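Local coordinates for protein 2-dehydropantoate 2-reductase, putative (Enterococcus faecalis, PDB 2EW2) that probably catalyses the NADPH-dependent reduction of ketopantoate (2-dehydropantoate) to (R)-pantoate, the second step of pantoate formation on the way to pantothenate, at residues L127-W133 / D148-E154; S16-I20 / V143-G147; L108-G112 / I188-A192. All blocks are in the same frame, centred on the assembly; numbering follows the deposited sequence. Where two conformers were deposited one is given.

Interaction 1. Residues L127-W133 / D148-E154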
ATOM      1  N   LEU B 127      24.232  -7.693 -22.197  1.00 16.97           N
ATOM      2  CA  LEU B 127      25.204  -7.557 -21.100  1.00 17.45           C
ATOM      3  C   LEU B 127      24.755  -6.432 -20.185  1.00 17.65           C
ATOM      4  O   LEU B 127      24.116  -5.468 -20.636  1.00 18.28           O
ATOM      5  CB  LEU B 127      26.598  -7.199 -21.646  1.00 17.27           C
ATOM      6  CG  LEU B 127      27.110  -7.891 -22.920  1.00 17.23           C
ATOM      7  CD1 LEU B 127      28.471  -7.336 -23.379  1.00 16.28           C
ATOM      8  CD2 LEU B 127      27.179  -9.375 -22.716  1.00 16.62           C
ATOM      9  N   VAL B 128      25.110  -6.522 -18.912  1.00 17.26           N
ATOM     10  CA  VAL B 128      24.783  -5.432 -17.990  1.00 18.23           C
ATOM     11  C   VAL B 128      26.074  -4.942 -17.356  1.00 18.77           C
ATOM     12  O   VAL B 128      26.977  -5.728 -17.103  1.00 18.39           O
ATOM     13  CB  VAL B 128      23.714  -5.887 -16.946  1.00 18.29           C
ATOM     14  CG1 VAL B 128      24.177  -7.112 -16.156  1.00 18.52           C
ATOM     15  CG2 VAL B 128      23.316  -4.757 -16.036  1.00 20.60           C
ATOM     16  N   GLY B 129      26.183  -3.645 -17.121  1.00 19.00           N
ATOM     17  CA  GLY B 129      27.367  -3.180 -16.423  1.00 19.89           C
ATOM     18  C   GLY B 129      27.140  -1.988 -15.531  1.00 20.23           C
ATOM     19  O   GLY B 129      26.063  -1.390 -15.527  1.00 20.10           O
ATOM     20  N   ILE B 130      28.176  -1.652 -14.780  1.00 21.18           N
ATOM     21  CA  ILE B 130      28.150  -0.510 -13.891  1.00 22.64           C
ATOM     22  C   ILE B 130      29.383   0.299 -14.251  1.00 22.79           C
ATOM     23  O   ILE B 130      30.489  -0.250 -14.338  1.00 22.25           O
ATOM     24  CB  ILE B 130      28.184  -0.951 -12.401  1.00 22.92           C
ATOM     25  CG1 ILE B 130      26.963  -1.805 -12.064  1.00 23.89           C
ATOM     26  CG2 ILE B 130      28.245   0.264 -11.457  1.00 23.85           C
ATOM     27  CD1 ILE B 130      27.122  -2.591 -10.779  1.00 26.70           C
ATOM     28  N   THR B 131      29.188   1.587 -14.498  1.00 23.09           N
ATOM     29  CA  THR B 131      30.317   2.471 -14.756  1.00 24.51           C
ATOM     30  C   THR B 131      30.614   3.340 -13.534  1.00 25.55           C
ATOM     31  O   THR B 131      29.715   3.971 -12.977  1.00 25.80           O
ATOM     32  CB  THR B 131      30.131   3.321 -16.037  1.00 24.46           C
ATOM     33  OG1 THR B 131      31.243   4.197 -16.175  1.00 24.30           O
ATOM     34  CG2 THR B 131      28.847   4.153 -16.014  1.00 23.94           C
HETATM   35  N   MSE B 132      31.873   3.347 -13.120  0.60 26.19           N
HETATM   36  CA  MSE B 132      32.316   4.147 -11.981  0.60 27.05           C
HETATM   37  C   MSE B 132      33.027   5.430 -12.435  0.60 26.34           C
HETATM   38  O   MSE B 132      33.477   6.227 -11.602  0.60 26.01           O
HETATM   39  CB  MSE B 132      33.228   3.326 -11.057  0.60 28.35           C
HETATM   40  CG  MSE B 132      32.539   2.183 -10.281  0.60 31.45           C
HETATM   41 SE   MSE B 132      32.126   0.603 -11.374  0.50 41.27          SE
HETATM   42  CE  MSE B 132      31.777  -0.693  -9.919  0.60 34.35           C
ATOM     43  N   TRP B 133      33.129   5.629 -13.750  1.00 25.57           N
ATOM     44  CA  TRP B 133      33.753   6.848 -14.312  1.00 24.72           C
ATOM     45  C   TRP B 133      32.858   8.059 -14.040  1.00 24.89           C
ATOM     46  O   TRP B 133      31.671   7.904 -13.739  1.00 24.78           O
ATOM     47  CB  TRP B 133      33.982   6.730 -15.826  1.00 23.97           C
ATOM     48  CG  TRP B 133      35.072   5.776 -16.215  1.00 24.16           C
ATOM     49  CD1 TRP B 133      34.935   4.447 -16.480  1.00 23.68           C
ATOM     50  CD2 TRP B 133      36.469   6.072 -16.362  1.00 23.45           C
ATOM     51  NE1 TRP B 133      36.162   3.889 -16.782  1.00 23.23           N
ATOM     52  CE2 TRP B 133      37.119   4.866 -16.725  1.00 23.49           C
ATOM     53  CE3 TRP B 133      37.232   7.238 -16.232  1.00 23.05           C
ATOM     54  CZ2 TRP B 133      38.496   4.793 -16.963  1.00 24.16           C
ATOM     55  CZ3 TRP B 133      38.601   7.165 -16.462  1.00 23.69           C
ATOM     56  CH2 TRP B 133      39.221   5.946 -16.831  1.00 22.84           C
ATOM     57  N   ASP B 148      39.538   9.129 -12.440  0.70 28.41           N
ATOM     58  CA  ASP B 148      39.695   7.739 -12.823  0.70 28.68           C
ATOM     59  C   ASP B 148      38.326   7.056 -12.830  0.70 28.10           C
ATOM     60  O   ASP B 148      37.293   7.695 -12.619  0.70 27.93           O
ATOM     61  CB  ASP B 148      40.656   7.020 -11.853  0.70 29.40           C
ATOM     62  CG  ASP B 148      40.185   7.057 -10.393  0.70 31.61           C
ATOM     63  OD1 ASP B 148      38.959   7.091 -10.130  0.70 34.69           O
ATOM     64  OD2 ASP B 148      41.048   7.031  -9.485  0.70 34.38           O
ATOM     65  N   GLY B 149      38.325   5.754 -13.074  1.00 27.54           N
ATOM     66  CA  GLY B 149      37.101   4.968 -12.961  1.00 26.83           C
ATOM     67  C   GLY B 149      37.332   3.557 -13.450  1.00 26.37           C
ATOM     68  O   GLY B 149      38.478   3.148 -13.689  1.00 25.31           O
ATOM     69  N   GLU B 150      36.229   2.826 -13.588  1.00 25.64           N
ATOM     70  CA  GLU B 150      36.239   1.450 -14.044  1.00 26.07           C
ATOM     71  C   GLU B 150      34.845   1.115 -14.535  1.00 24.89           C
ATOM     72  O   GLU B 150      33.895   1.860 -14.279  1.00 24.58           O
ATOM     73  CB  GLU B 150      36.669   0.484 -12.923  1.00 25.74           C
ATOM     74  CG  GLU B 150      35.784   0.505 -11.679  1.00 28.28           C
ATOM     75  CD  GLU B 150      36.114  -0.620 -10.692  1.00 29.58           C
ATOM     76  OE1 GLU B 150      36.468  -1.743 -11.130  1.00 35.18           O
ATOM     77  OE2 GLU B 150      36.010  -0.385  -9.474  1.00 33.20           O
ATOM     78  N   ILE B 151      34.734   0.003 -15.261  1.00 24.14           N
ATOM     79  CA  ILE B 151      33.438  -0.527 -15.651  1.00 22.63           C
ATOM     80  C   ILE B 151      33.462  -2.000 -15.311  1.00 22.99           C
ATOM     81  O   ILE B 151      34.393  -2.704 -15.701  1.00 23.11           O
ATOM     82  CB  ILE B 151      33.158  -0.326 -17.172  1.00 23.32           C
ATOM     83  CG1 ILE B 151      33.216   1.157 -17.547  1.00 22.33           C
ATOM     84  CG2 ILE B 151      31.769  -0.915 -17.590  1.00 21.15           C
ATOM     85  CD1 ILE B 151      32.932   1.437 -19.003  1.00 21.71           C
ATOM     86  N   GLU B 152      32.463  -2.458 -14.562  1.00 21.39           N
ATOM     87  CA  GLU B 152      32.265  -3.875 -14.320  1.00 22.48           C
ATOM     88  C   GLU B 152      31.104  -4.318 -15.220  1.00 21.49           C
ATOM     89  O   GLU B 152      30.135  -3.572 -15.371  1.00 20.17           O
ATOM     90  CB  GLU B 152      31.941  -4.133 -12.841  1.00 22.33           C
ATOM     91  CG  GLU B 152      33.055  -3.707 -11.862  1.00 24.51           C
ATOM     92  CD  GLU B 152      32.743  -4.075 -10.409  1.00 26.96           C
ATOM     93  OE1 GLU B 152      31.555  -4.011 -10.002  1.00 32.43           O
ATOM     94  OE2 GLU B 152      33.690  -4.459  -9.677  1.00 34.32           O
ATOM     95  N   LEU B 153      31.220  -5.486 -15.853  1.00 20.20           N
ATOM     96  CA  LEU B 153      30.148  -5.969 -16.725  1.00 20.49           C
ATOM     97  C   LEU B 153      29.954  -7.471 -16.608  1.00 20.89           C
ATOM     98  O   LEU B 153      30.832  -8.196 -16.119  1.00 20.53           O
ATOM     99  CB  LEU B 153      30.352  -5.534 -18.188  1.00 20.43           C
ATOM    100  CG  LEU B 153      31.563  -6.084 -18.955  1.00 21.24           C
ATOM    101  CD1 LEU B 153      31.247  -7.436 -19.636  1.00 20.07           C
ATOM    102  CD2 LEU B 153      31.999  -5.069 -19.985  1.00 20.93           C
ATOM    103  N   GLU B 154      28.784  -7.929 -17.042  1.00 20.55           N
ATOM    104  CA  GLU B 154      28.403  -9.326 -16.921  1.00 21.33           C
ATOM    105  C   GLU B 154      27.392  -9.621 -18.023  1.00 20.66           C
ATOM    106  O   GLU B 154      26.515  -8.817 -18.265  1.00 19.84           O
ATOM    107  CB  GLU B 154      27.758  -9.580 -15.538  1.00 21.25           C
ATOM    108  CG  GLU B 154      27.457 -11.036 -15.296  1.00 22.64           C
ATOM    109  CD  GLU B 154      26.860 -11.366 -13.933  1.00 22.29           C
ATOM    110  OE1 GLU B 154      26.523 -10.465 -13.120  1.00 20.69           O
ATOM    111  OE2 GLU B 154      26.730 -12.586 -13.679  1.00 26.90           O
TER
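In Trp-133 a chi1 of -71° puts CG anti to the carbonyl carbon, beside the backbone N, and the indole lies with one face over the chain from Asp-148 to Glu-150. Gly-149 CA sits over that face in a CH-pi contact, 3.7 Å from the centroid of the Trp-133 five-membered ring. The two backbones come close here, with Trp-133 CA 4.1 Å from Gly-149 CA. Ile-151 CG1 comes to the ring at its edge. Trp-133 NE1 bonds away from this contact, to Leu-176 O.

Met-132, a selenomethionine, was modelled in two conformers. In one it bends at chi2 (75°) and sets SE 3.7 Å from Glu-150 CG; this contact is doubtful for the other.

The backbones form an antiparallel ladder. Val-128 pairs with Glu-154 and Ile-130 with Glu-152 as hydrogen-bonded pairs. Met-132 N adds a nearly straight bond to Glu-150 O (2.8 Å, 172°). Gly-129 and Leu-153 form a non-hydrogen-bonded pair, their CA atoms only 4.0 Å apart.

Both strands are inner members of the large mixed sheet, between strands 103-106 and 178-180. Leu-127 and Leu-153 pack on helix 161-173, Val-128 and Ile-130 on helix 184-195, and Trp-133 on helix 13-24.

Interaction 2. Residues S16-I20 / V143-G147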
ATOM      1  N   SER B  16      29.629  10.272 -24.153  1.00 22.93           N
ATOM      2  CA  SER B  16      30.706  11.014 -24.788  1.00 23.73           C
ATOM      3  C   SER B  16      32.082  10.576 -24.305  1.00 23.64           C
ATOM      4  O   SER B  16      33.001  10.426 -25.110  1.00 24.61           O
ATOM      5  CB  SER B  16      30.499  12.520 -24.586  1.00 23.64           C
ATOM      6  OG  SER B  16      29.381  12.955 -25.337  1.00 23.39           O
ATOM      7  N   ARG B  17      32.226  10.336 -23.007  1.00 23.94           N
ATOM      8  CA  ARG B  17      33.485   9.771 -22.485  1.00 23.67           C
ATOM      9  C   ARG B  17      33.809   8.443 -23.133  1.00 24.08           C
ATOM     10  O   ARG B  17      34.911   8.253 -23.663  1.00 24.03           O
ATOM     11  CB  ARG B  17      33.468   9.582 -20.970  1.00 23.83           C
ATOM     12  CG  ARG B  17      34.752   8.900 -20.492  1.00 23.01           C
ATOM     13  CD  ARG B  17      34.743   8.556 -19.016  1.00 23.36           C
ATOM     14  NE  ARG B  17      35.028   9.692 -18.130  1.00 22.23           N
ATOM     15  CZ  ARG B  17      36.229  10.247 -17.930  1.00 22.59           C
ATOM     16  NH1 ARG B  17      36.343  11.244 -17.067  1.00 20.85           N
ATOM     17  NH2 ARG B  17      37.314   9.827 -18.578  1.00 22.47           N
ATOM     18  N   LEU B  18      32.847   7.521 -23.096  1.00 24.03           N
ATOM     19  CA  LEU B  18      33.048   6.202 -23.683  1.00 24.93           C
ATOM     20  C   LEU B  18      33.332   6.323 -25.182  1.00 24.78           C
ATOM     21  O   LEU B  18      34.219   5.650 -25.705  1.00 25.09           O
ATOM     22  CB  LEU B  18      31.838   5.279 -23.423  1.00 25.23           C
ATOM     23  CG  LEU B  18      31.389   5.029 -21.972  1.00 27.68           C
ATOM     24  CD1 LEU B  18      30.628   3.714 -21.828  1.00 29.11           C
ATOM     25  CD2 LEU B  18      32.516   5.093 -20.968  1.00 28.40           C
ATOM     26  N   GLY B  19      32.596   7.191 -25.864  1.00 24.45           N
ATOM     27  CA  GLY B  19      32.793   7.397 -27.294  1.00 25.40           C
ATOM     28  C   GLY B  19      34.198   7.845 -27.679  1.00 25.86           C
ATOM     29  O   GLY B  19      34.831   7.252 -28.560  1.00 26.14           O
ATOM     30  N   ILE B  20      34.666   8.911 -27.041  1.00 25.95           N
ATOM     31  CA  ILE B  20      36.017   9.433 -27.257  1.00 26.73           C
ATOM     32  C   ILE B  20      37.104   8.378 -27.016  1.00 26.37           C
ATOM     33  O   ILE B  20      37.990   8.198 -27.846  1.00 25.98           O
ATOM     34  CB  ILE B  20      36.306  10.668 -26.357  1.00 26.63           C
ATOM     35  CG1 ILE B  20      35.505  11.870 -26.860  1.00 28.30           C
ATOM     36  CG2 ILE B  20      37.815  11.010 -26.389  1.00 28.10           C
ATOM     37  CD1 ILE B  20      35.428  13.048 -25.896  1.00 27.44           C
ATOM     38  N   VAL B 143      32.418  18.391 -23.488  1.00 25.10           N
ATOM     39  CA  VAL B 143      32.433  17.647 -22.234  1.00 25.43           C
ATOM     40  C   VAL B 143      33.743  17.833 -21.472  1.00 25.42           C
ATOM     41  O   VAL B 143      34.780  18.167 -22.062  1.00 25.75           O
ATOM     42  CB  VAL B 143      32.114  16.123 -22.426  1.00 25.19           C
ATOM     43  CG1 VAL B 143      30.744  15.940 -23.090  1.00 26.25           C
ATOM     44  CG2 VAL B 143      33.213  15.393 -23.217  1.00 25.39           C
ATOM     45  N   LYS B 144      33.675  17.622 -20.164  1.00 25.12           N
ATOM     46  CA  LYS B 144      34.832  17.726 -19.304  1.00 25.78           C
ATOM     47  C   LYS B 144      35.017  16.412 -18.576  1.00 25.81           C
ATOM     48  O   LYS B 144      34.098  15.908 -17.904  1.00 26.21           O
ATOM     49  CB  LYS B 144      34.685  18.887 -18.306  1.00 26.01           C
ATOM     50  CG  LYS B 144      35.945  19.142 -17.473  1.00 26.76           C
ATOM     51  CD  LYS B 144      35.765  20.316 -16.527  1.00 27.22           C
ATOM     52  CE  LYS B 144      37.122  20.905 -16.123  1.00 30.26           C
ATOM     53  NZ  LYS B 144      36.937  22.193 -15.391  1.00 33.41           N
ATOM     54  N   LEU B 145      36.216  15.868 -18.712  1.00 25.96           N
ATOM     55  CA  LEU B 145      36.518  14.533 -18.243  1.00 26.75           C
ATOM     56  C   LEU B 145      37.696  14.621 -17.299  1.00 27.23           C
ATOM     57  O   LEU B 145      38.778  15.045 -17.703  1.00 27.74           O
ATOM     58  CB  LEU B 145      36.857  13.617 -19.435  1.00 26.49           C
ATOM     59  CG  LEU B 145      35.832  13.476 -20.578  1.00 26.61           C
ATOM     60  CD1 LEU B 145      36.295  12.465 -21.606  1.00 25.13           C
ATOM     61  CD2 LEU B 145      34.442  13.086 -20.036  1.00 23.63           C
ATOM     62  N   LEU B 146      37.473  14.234 -16.044  1.00 27.51           N
ATOM     63  CA  LEU B 146      38.515  14.252 -15.022  1.00 27.97           C
ATOM     64  C   LEU B 146      38.469  12.939 -14.278  1.00 28.25           C
ATOM     65  O   LEU B 146      37.459  12.230 -14.325  1.00 28.03           O
ATOM     66  CB  LEU B 146      38.253  15.378 -14.013  1.00 28.52           C
ATOM     67  CG  LEU B 146      38.271  16.804 -14.548  1.00 29.14           C
ATOM     68  CD1 LEU B 146      37.906  17.791 -13.432  1.00 30.79           C
ATOM     69  CD2 LEU B 146      39.661  17.109 -15.132  1.00 32.60           C
ATOM     70  N   GLY B 147      39.551  12.628 -13.574  1.00 27.67           N
ATOM     71  CA  GLY B 147      39.553  11.516 -12.648  1.00 28.14           C
ATOM     72  C   GLY B 147      39.705  10.145 -13.276  1.00 27.90           C
ATOM     73  O   GLY B 147      39.949  10.017 -14.475  1.00 28.32           O
TER
HETATM   74  O   HOH W   1      39.371  11.249 -16.870  1.00 26.60           O
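Ser-16 CB lies 3.7 Å from Val-143 CG1, part of the apolar packing between helix and strand. The helix segment 16-20 and the strand segment 143-145 run at 75° to each other. Ile-20 and Val-143 meet tip to tip, with 4.2 Å between Ile-20 CD1 and Val-143 CG2. Ile-20 CD1 also approaches Leu-145 CD1, at 4.4 Å. Leu-145 and Arg-17 slide past each other in opposite directions: the two methyls of Leu-145 lie along the aliphatic part of Arg-17, with Leu-145 CD2 3.8 Å from Arg-17 CB.

The guanidinium adds a second kind of contact. The Arg-17 chain leaves the helix extended and turns at chi3 (-79°), which lays the flat group over Leu-145. Leu-145 CB comes within 3.4 Å of Arg-17 NH1, over one face.

A water at the guanidinium edge accepts from Arg-17 NH2 at 3.0 Å and donates to Gly-147 O at 2.8 Å, so it bridges helix and loop. Arg-17 NE bonds to Thr-134 O, which helps fix the rotation of the group. Ser-16 OG is held by Gly-12 O and Ala-11 O, back in the turn that leads into the helix.

The strand belongs to the small mixed sheet. The helix, 13-24, follows strand 5-9 and a GxGxxG pattern, consistent with the first beta-alpha unit of an NADP-binding Rossmann fold.

Interaction 3. Residues L108-G112 / I188-A192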
ATOM      1  N   LEU B 108      22.533   1.563 -17.573  1.00 22.27           N
ATOM      2  CA  LEU B 108      21.534   2.336 -16.834  1.00 23.74           C
ATOM      3  C   LEU B 108      21.493   1.960 -15.364  1.00 24.94           C
ATOM      4  O   LEU B 108      21.747   0.824 -15.009  1.00 24.85           O
ATOM      5  CB  LEU B 108      20.143   2.103 -17.417  1.00 23.05           C
ATOM      6  CG  LEU B 108      19.628   2.997 -18.554  1.00 23.69           C
ATOM      7  CD1 LEU B 108      20.464   2.909 -19.836  1.00 25.08           C
ATOM      8  CD2 LEU B 108      18.171   2.630 -18.835  1.00 22.86           C
ATOM      9  N   ASN B 109      21.162   2.932 -14.524  1.00 26.56           N
ATOM     10  CA  ASN B 109      20.775   2.640 -13.153  1.00 28.57           C
ATOM     11  C   ASN B 109      19.438   1.932 -13.142  1.00 28.69           C
ATOM     12  O   ASN B 109      18.569   2.167 -14.004  1.00 29.20           O
ATOM     13  CB  ASN B 109      20.673   3.926 -12.332  1.00 29.07           C
ATOM     14  CG  ASN B 109      22.012   4.566 -12.109  1.00 31.89           C
ATOM     15  OD1 ASN B 109      22.944   3.917 -11.638  1.00 35.99           O
ATOM     16  ND2 ASN B 109      22.125   5.848 -12.446  1.00 35.38           N
ATOM     17  N   GLY B 110      19.277   1.057 -12.162  1.00 28.88           N
ATOM     18  CA  GLY B 110      17.985   0.463 -11.903  1.00 28.06           C
ATOM     19  C   GLY B 110      17.802  -0.894 -12.528  1.00 26.98           C
ATOM     20  O   GLY B 110      18.688  -1.426 -13.196  1.00 28.15           O
ATOM     21  N   LEU B 111      16.596  -1.402 -12.361  1.00 25.87           N
ATOM     22  CA  LEU B 111      16.274  -2.799 -12.510  1.00 25.35           C
ATOM     23  C   LEU B 111      15.410  -3.079 -13.747  1.00 24.43           C
ATOM     24  O   LEU B 111      14.511  -2.302 -14.078  1.00 24.43           O
ATOM     25  CB  LEU B 111      15.489  -3.197 -11.248  1.00 25.21           C
ATOM     26  CG  LEU B 111      15.128  -4.647 -11.004  1.00 26.37           C
ATOM     27  CD1 LEU B 111      16.419  -5.456 -10.820  1.00 24.76           C
ATOM     28  CD2 LEU B 111      14.215  -4.734  -9.775  1.00 25.49           C
ATOM     29  N   GLY B 112      15.682  -4.195 -14.420  1.00 23.47           N
ATOM     30  CA  GLY B 112      14.750  -4.741 -15.417  1.00 23.25           C
ATOM     31  C   GLY B 112      14.806  -4.231 -16.853  1.00 22.42           C
ATOM     32  O   GLY B 112      13.925  -4.525 -17.642  1.00 21.61           O
ATOM     33  N   ILE B 188      22.962  -5.014  -8.622  1.00 20.17           N
ATOM     34  CA  ILE B 188      21.821  -4.267  -9.138  1.00 20.08           C
ATOM     35  C   ILE B 188      20.494  -4.647  -8.444  1.00 19.94           C
ATOM     36  O   ILE B 188      19.680  -3.767  -8.097  1.00 20.35           O
ATOM     37  CB  ILE B 188      21.733  -4.413 -10.675  1.00 19.94           C
ATOM     38  CG1 ILE B 188      22.884  -3.640 -11.334  1.00 19.88           C
ATOM     39  CG2 ILE B 188      20.332  -4.013 -11.222  1.00 18.79           C
ATOM     40  CD1 ILE B 188      23.132  -4.035 -12.772  1.00 19.06           C
ATOM     41  N   TRP B 189      20.284  -5.943  -8.256  1.00 20.08           N
ATOM     42  CA  TRP B 189      19.105  -6.445  -7.546  1.00 20.28           C
ATOM     43  C   TRP B 189      19.117  -6.020  -6.081  1.00 20.62           C
ATOM     44  O   TRP B 189      18.090  -5.599  -5.546  1.00 20.73           O
ATOM     45  CB  TRP B 189      19.039  -7.966  -7.620  1.00 19.52           C
ATOM     46  CG  TRP B 189      18.242  -8.486  -8.770  1.00 19.52           C
ATOM     47  CD1 TRP B 189      18.726  -9.048  -9.936  1.00 19.99           C
ATOM     48  CD2 TRP B 189      16.818  -8.492  -8.879  1.00 19.94           C
ATOM     49  NE1 TRP B 189      17.676  -9.407 -10.755  1.00 19.46           N
ATOM     50  CE2 TRP B 189      16.494  -9.086 -10.127  1.00 18.87           C
ATOM     51  CE3 TRP B 189      15.773  -8.058  -8.035  1.00 19.19           C
ATOM     52  CZ2 TRP B 189      15.165  -9.258 -10.557  1.00 18.94           C
ATOM     53  CZ3 TRP B 189      14.443  -8.228  -8.470  1.00 19.75           C
ATOM     54  CH2 TRP B 189      14.159  -8.823  -9.724  1.00 18.73           C
ATOM     55  N   ARG B 190      20.274  -6.162  -5.434  1.00 21.07           N
ATOM     56  CA  ARG B 190      20.430  -5.751  -4.039  1.00 21.56           C
ATOM     57  C   ARG B 190      20.169  -4.257  -3.844  1.00 21.61           C
ATOM     58  O   ARG B 190      19.519  -3.853  -2.869  1.00 21.22           O
ATOM     59  CB  ARG B 190      21.801  -6.142  -3.491  1.00 21.68           C
ATOM     60  CG  ARG B 190      22.010  -5.688  -2.045  1.00 23.20           C
ATOM     61  CD  ARG B 190      23.321  -6.208  -1.514  1.00 26.32           C
ATOM     62  NE  ARG B 190      23.710  -5.629  -0.232  1.00 28.69           N
ATOM     63  CZ  ARG B 190      24.159  -4.381  -0.067  1.00 31.89           C
ATOM     64  NH1 ARG B 190      24.231  -3.534  -1.091  1.00 33.12           N
ATOM     65  NH2 ARG B 190      24.525  -3.971   1.134  1.00 33.50           N
ATOM     66  N   LYS B 191      20.673  -3.444  -4.775  1.00 21.69           N
ATOM     67  CA  LYS B 191      20.479  -2.002  -4.723  1.00 22.47           C
ATOM     68  C   LYS B 191      19.004  -1.625  -4.929  1.00 21.83           C
ATOM     69  O   LYS B 191      18.473  -0.749  -4.237  1.00 20.66           O
ATOM     70  CB  LYS B 191      21.360  -1.328  -5.777  1.00 23.31           C
ATOM     71  CG  LYS B 191      21.247   0.183  -5.876  1.00 26.00           C
ATOM     72  CD  LYS B 191      22.416   0.695  -6.729  1.00 31.56           C
ATOM     73  CE  LYS B 191      22.272   2.146  -7.101  1.00 34.04           C
ATOM     74  NZ  LYS B 191      21.408   2.284  -8.316  1.00 40.00           N
ATOM     75  N   ALA B 192      18.357  -2.290  -5.882  1.00 21.74           N
ATOM     76  CA  ALA B 192      16.949  -2.028  -6.186  1.00 22.77           C
ATOM     77  C   ALA B 192      16.083  -2.424  -4.990  1.00 23.06           C
ATOM     78  O   ALA B 192      15.121  -1.753  -4.682  1.00 23.43           O
ATOM     79  CB  ALA B 192      16.510  -2.779  -7.447  1.00 22.14           C
TER
HETATM   80  O   HOH W   2      21.076   0.423 -10.304  1.00 30.47           O
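Asn-109 and Lys-191 lie obliquely to each other, and Asn-109 OD1 stays 4.0 Å from Lys-191 NZ. On the backbone side, Asn-109 O accepts a hydrogen bond from His-113 NE2, which ties the start of the loop to its far end.

Gly-110 comes next and meets helix 184-195 with its backbone. Its N donates to a water at 2.7 Å. The same water accepts from Lys-191 NZ, also at 2.7 Å, so it takes a hydrogen bond from each segment. The lysine chain runs out extended and turns only at chi4 (-84°), and this brings the ammonium to the water. Gly-110 O lies 3.6 Å from Ile-188 CG2. The backbone of Gly-110 has a positive phi of 97°, which suits a residue without a side chain.

The loop follows strand 103-106 of the large mixed sheet in the Rossmann-type N-terminal part. The contact brings it against a helix of the mainly helical C-terminal part, as in ketopantoate reductases.

Leu-111 carries most of the apolar contact. CG stands anti to the backbone N (chi1 -173°), and the branch is carried over the Trp-189 indole. Leu-111 CD1 sits over one face in a CH-pi contact, 3.7 Å from the centroid of the Trp-189 six-membered ring. The second methyl meets the indole too, with Leu-111 CD2 3.7 Å from Trp-189 CZ3. The leucine and the indole cross at about a right angle. Leu-111 CD2 also touches Ala-192 CB at 3.8 Å, and Leu-111 CD1 nears Ile-188 CG2 at 4.2 Å. Phe-229 of helix 218-235 touches both Leu-111 and Ala-192, and Val-285 of helix 282-292 touches Leu-111.

Interactions 1 and 2 lie in the Rossmann-type part, with centres 14 Å apart. They touch where Trp-133 CE3 meets Arg-17 NH2 at 3.5 Å, and their strands 142-145 and 151-155 follow each other in the chain. Interaction 1 belongs to the large sheet, whereas interaction 2 brings helix 13-24 onto the small one. Interaction 3, 13 Å from interaction 1 centre to centre, sets the 108-112 loop against helix 184-195. Val-128 of interaction 1 packs on Ile-188 of the same helix. Interaction 1 thus touches both others, which do not touch each other. Along the chain, interaction 2 alternates with each of the others, and interaction 1 falls between the segments of interaction 3.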